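Local coordinates for protein BamaA.19900.a (Balamuthia mandrillaris, PDB 6VZZ) that binds beta-D-glucopyranose and, as a glucokinase of the actin-like ATPase clan, probably phosphorylates glucose to glucose 6-phosphate, at residues Val39-Gly44 against Ala77-Val82; Lys271-Glu276 against His306-Leu311. One frame throughout, in Å; residues are numbered along the deposited sequence.

Interaction 1: Val39-Gly44 against Ala77-Val82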
# COMPACT_ATOMS: atom_id res chain seq x y z
N VAL A 39 28.94 -7.81 -8.67
CA VAL A 39 28.93 -6.36 -8.49
C VAL A 39 27.61 -5.94 -7.88
O VAL A 39 26.54 -6.37 -8.32
CB VAL A 39 29.16 -5.63 -9.83
CG1 VAL A 39 29.04 -4.11 -9.63
CG2 VAL A 39 30.51 -5.98 -10.41
N GLY A 40 27.68 -5.08 -6.87
CA GLY A 40 26.48 -4.48 -6.30
C GLY A 40 26.63 -2.97 -6.24
O GLY A 40 27.71 -2.45 -5.94
N VAL A 41 25.54 -2.27 -6.55
CA VAL A 41 25.55 -0.81 -6.62
C VAL A 41 24.35 -0.26 -5.87
O VAL A 41 23.23 -0.75 -6.04
CB VAL A 41 25.55 -0.29 -8.07
CG1 VAL A 41 25.74 1.23 -8.09
CG2 VAL A 41 26.63 -0.97 -8.87
N ASP A 42 24.60 0.76 -5.05
CA ASP A 42 23.57 1.51 -4.33
C ASP A 42 23.56 2.92 -4.92
O ASP A 42 24.42 3.74 -4.59
CB ASP A 42 23.86 1.52 -2.83
CG ASP A 42 22.92 2.44 -2.04
OD1 ASP A 42 21.87 2.85 -2.58
OD2 ASP A 42 23.24 2.74 -0.87
N ILE A 43 22.61 3.20 -5.80
CA ILE A 43 22.49 4.51 -6.42
C ILE A 43 21.48 5.31 -5.60
O ILE A 43 20.27 5.11 -5.72
CB ILE A 43 22.07 4.42 -7.89
CG1 ILE A 43 23.10 3.64 -8.70
CG2 ILE A 43 21.89 5.81 -8.46
CD1 ILE A 43 22.68 3.41 -10.15
N GLY A 44 21.99 6.20 -4.74
CA GLY A 44 21.13 7.08 -3.99
C GLY A 44 20.90 8.40 -4.70
O GLY A 44 21.49 8.69 -5.74
N ALA A 77 30.40 8.07 -16.10
CA ALA A 77 31.83 8.33 -16.01
C ALA A 77 32.43 7.66 -14.78
O ALA A 77 33.56 7.17 -14.82
CB ALA A 77 32.09 9.83 -15.98
N PHE A 78 31.69 7.62 -13.66
CA PHE A 78 32.18 6.92 -12.48
C PHE A 78 32.27 5.42 -12.74
O PHE A 78 33.27 4.79 -12.39
CB PHE A 78 31.28 7.24 -11.29
CG PHE A 78 31.41 6.27 -10.11
CD1 PHE A 78 32.43 6.42 -9.17
CD2 PHE A 78 30.48 5.25 -9.92
CE1 PHE A 78 32.54 5.54 -8.08
CE2 PHE A 78 30.58 4.38 -8.82
CZ PHE A 78 31.62 4.52 -7.90
N PHE A 79 31.25 4.84 -13.38
CA PHE A 79 31.25 3.40 -13.63
C PHE A 79 32.37 3.02 -14.59
O PHE A 79 33.15 2.09 -14.32
CB PHE A 79 29.89 2.95 -14.19
CG PHE A 79 28.75 3.07 -13.20
CD1 PHE A 79 28.95 2.81 -11.85
CD2 PHE A 79 27.48 3.42 -13.64
CE1 PHE A 79 27.89 2.90 -10.94
CE2 PHE A 79 26.42 3.52 -12.74
CZ PHE A 79 26.63 3.26 -11.39
N ASP A 80 32.48 3.71 -15.73
CA ASP A 80 33.59 3.48 -16.66
C ASP A 80 34.93 3.53 -15.93
O ASP A 80 35.77 2.64 -16.07
CB ASP A 80 33.57 4.51 -17.79
CG ASP A 80 32.40 4.32 -18.76
OD1 ASP A 80 31.74 3.25 -18.70
OD2 ASP A 80 32.15 5.23 -19.58
N SER A 81 35.13 4.57 -15.12
CA SER A 81 36.41 4.74 -14.44
C SER A 81 36.69 3.58 -13.49
O SER A 81 37.74 2.94 -13.56
CB SER A 81 36.44 6.06 -13.70
OG SER A 81 37.63 6.18 -12.95
N VAL A 82 35.75 3.31 -12.58
CA VAL A 82 36.00 2.27 -11.59
C VAL A 82 36.00 0.89 -12.23
O VAL A 82 36.65 -0.02 -11.72
CB VAL A 82 34.98 2.37 -10.44
CG1 VAL A 82 33.65 1.79 -10.86
CG2 VAL A 82 35.50 1.66 -9.22
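Against the five-stranded sheet characteristic of the actin-like ATPase fold, Phe-79 of helix 72-90 reaches Val-41 and Ile-43 of the central strand 37-43. That strand is the first of the sheet, pairing antiparallel with strand 47-54 and parallel with strand 96-101, and the helix returns across one face of the sheet after the three antiparallel strands. The meeting is narrow and wholly apolar. Val-41 and Phe-79 approach from opposite directions, and with CG1 anti to the backbone N (chi1 -173°) the valine sends that methyl to the far end of the benzyl group: Val-41 CG1 lies 3.9 Å from Phe-79 CE1 and 4.0 Å from Phe-79 CZ, at an oblique position to the ring. Ile-43 points less directly at the helix, but its extended outer branch (chi2 175°) carries the terminal methyl to the ring edge, near the ring plane, where Ile-43 CD1 is 4.1 Å from Phe-79 CZ. Further apolar neighbours include Leu-99 of strand 96-101 and Leu-131, and Phe-136 packs edge-to-face with the ring. Asp-42, between the two aliphatic residues, projects from the other face of the sheet, where its OD1 is hydrogen-bonded to Asn-381. The strand runs out into Gly-44, in the turn to strand 47-54; in relatives of the actin-like ATPase clan the corresponding turn contacts the phosphates of ATP, and it may do so here. The side chain of Ile-43 is about 9 Å from a bound beta-D-glucopyranose. With the nearest CA atoms, those of Val-41 and Phe-79, 10.0 Å apart, side chains alone bridge strand and helix, so their association here rests on dispersion and the exclusion of water, without directional bonds between them.

Interaction 2: Lys271-Glu276 against His306-Leu311; sequences KWVLDE and HKAMML
Leu-311 of helix 303-327 meets Trp-272 of helix 263-276 in the first of two apolar contacts, with Leu-311 CD1 3.6 Å from Trp-272 CZ3, on the six-membered ring of the indole; the two side chains cross at about a right angle, and the methyl sits obliquely to the ring. In the second, Val-273 CG2, the branch anti to the carbonyl carbon, touches two successive residues of helix 303-327, 3.9 Å from Lys-307 CG and 4.2 Å from Ala-308 CB. The closest CA atoms, Val-273 CA and Ala-308 CA, are 6.5 Å apart, consistent with the small alanine side chain.

The polar bonds lie within helix 263-276 or lead to outside partners. Trp-272 NE1 makes a weak bond to Glu-276 OE2, its N-H bent to 122°, while Glu-276 CG lies over one indole face; the same carboxylate oxygen pairs with Arg-239. Lys-307 bends at chi2 (58°), so that beyond its aliphatic base NZ turns off to a salt bridge with Glu-236.

The segments cross at 133° between their N-to-C directions, well short of antiparallel, and helix 234-249 flanks both, its Leu-240 touching Trp-272 as well as Leu-311.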
# COMPACT_ATOMS: atom_id res chain seq x y z
N LYS A 271 13.64 26.18 7.73
CA LYS A 271 13.51 27.57 7.28
C LYS A 271 12.14 28.14 7.62
O LYS A 271 12.02 29.34 7.89
CB LYS A 271 13.78 27.68 5.77
N TRP A 272 11.11 27.30 7.65
CA TRP A 272 9.78 27.76 8.07
C TRP A 272 9.76 28.11 9.55
O TRP A 272 9.24 29.16 9.95
CB TRP A 272 8.74 26.69 7.76
CG TRP A 272 7.44 26.92 8.45
CD1 TRP A 272 6.45 27.78 8.07
CD2 TRP A 272 6.97 26.27 9.64
NE1 TRP A 272 5.40 27.71 8.96
CE2 TRP A 272 5.70 26.80 9.93
CE3 TRP A 272 7.52 25.31 10.50
CZ2 TRP A 272 4.96 26.38 11.04
CZ3 TRP A 272 6.78 24.90 11.60
CH2 TRP A 272 5.51 25.44 11.86
N VAL A 273 10.32 27.23 10.40
CA VAL A 273 10.44 27.53 11.82
C VAL A 273 11.14 28.87 12.02
O VAL A 273 10.72 29.69 12.84
CB VAL A 273 11.18 26.39 12.55
CG1 VAL A 273 11.62 26.83 13.94
CG2 VAL A 273 10.30 25.16 12.63
N LEU A 274 12.21 29.12 11.25
CA LEU A 274 12.95 30.37 11.41
C LEU A 274 12.16 31.57 10.90
O LEU A 274 12.29 32.66 11.47
CB LEU A 274 14.30 30.27 10.69
CG LEU A 274 15.24 29.18 11.21
CD1 LEU A 274 16.57 29.20 10.47
CD2 LEU A 274 15.48 29.32 12.71
N ASP A 275 11.35 31.41 9.86
CA ASP A 275 10.58 32.54 9.34
C ASP A 275 9.50 32.97 10.32
O ASP A 275 9.25 34.17 10.50
CB ASP A 275 9.95 32.19 7.99
CG ASP A 275 10.95 32.18 6.86
OD1 ASP A 275 12.15 32.39 7.12
OD2 ASP A 275 10.54 31.97 5.70
N GLU A 276 8.83 32.00 10.95
CA GLU A 276 7.79 32.33 11.91
C GLU A 276 8.34 32.97 13.17
O GLU A 276 7.60 33.64 13.90
CB GLU A 276 6.98 31.07 12.24
CG GLU A 276 6.31 30.47 11.02
CD GLU A 276 4.91 29.99 11.30
OE1 GLU A 276 4.61 29.69 12.48
OE2 GLU A 276 4.10 29.93 10.35
N HIS A 306 15.21 21.54 16.99
CA HIS A 306 14.33 20.57 17.61
C HIS A 306 12.93 20.63 17.02
O HIS A 306 12.36 19.60 16.64
CB HIS A 306 14.30 20.81 19.12
CG HIS A 306 13.42 19.86 19.87
ND1 HIS A 306 12.07 20.10 20.07
CD2 HIS A 306 13.68 18.68 20.46
CE1 HIS A 306 11.55 19.11 20.75
NE2 HIS A 306 12.51 18.23 21.01
N LYS A 307 12.37 21.84 16.91
CA LYS A 307 11.01 21.99 16.41
C LYS A 307 10.87 21.42 15.00
O LYS A 307 9.92 20.68 14.71
CB LYS A 307 10.61 23.47 16.44
CG LYS A 307 9.15 23.76 16.10
CD LYS A 307 8.20 23.03 17.04
CE LYS A 307 6.73 23.33 16.72
NZ LYS A 307 5.78 22.53 17.56
N ALA A 308 11.83 21.72 14.12
CA ALA A 308 11.79 21.20 12.76
C ALA A 308 11.95 19.68 12.75
O ALA A 308 11.22 18.97 12.06
CB ALA A 308 12.87 21.87 11.92
N MET A 309 12.92 19.17 13.50
CA MET A 309 13.14 17.73 13.56
C MET A 309 11.92 17.01 14.12
O MET A 309 11.54 15.93 13.65
CB MET A 309 14.38 17.44 14.40
CG MET A 309 14.95 16.05 14.24
SD MET A 309 15.79 15.87 12.66
CE MET A 309 16.31 14.17 12.75
N MET A 310 11.28 17.61 15.13
CA MET A 310 10.02 17.08 15.67
C MET A 310 8.99 16.89 14.56
O MET A 310 8.38 15.83 14.44
CB MET A 310 9.50 18.04 16.73
CG MET A 310 8.47 17.45 17.67
SD MET A 310 9.15 16.03 18.55
CE MET A 310 8.30 14.71 17.69
N LEU A 311 8.77 17.93 13.75
CA LEU A 311 7.79 17.83 12.68
C LEU A 311 8.24 16.85 11.61
O LEU A 311 7.42 16.12 11.05
CB LEU A 311 7.54 19.20 12.07
CG LEU A 311 6.74 20.15 12.95
CD1 LEU A 311 7.21 21.56 12.75
CD2 LEU A 311 5.27 20.02 12.61

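Following the chain from the N terminus, residues 39-44 come first, and interaction 1 closes a loop of 32 intervening residues that holds strands 47-54 and 62-68, tying the first strand of the five-stranded sheet to the helix laid on its face. The chain then passes through the remaining strands of that sheet and much of the six-stranded one before interaction 2 closes a second loop, of 29 residues, whose regular structure is helical, including helix 289-295. The loops lie in series, neither nesting nor crossing. The centres of interactions 1 and 2 are about 36 Å apart and the nearest atoms of interactions 1 and 2 about 19 Å, so the strand-helix contact and the helix-helix contact do not touch.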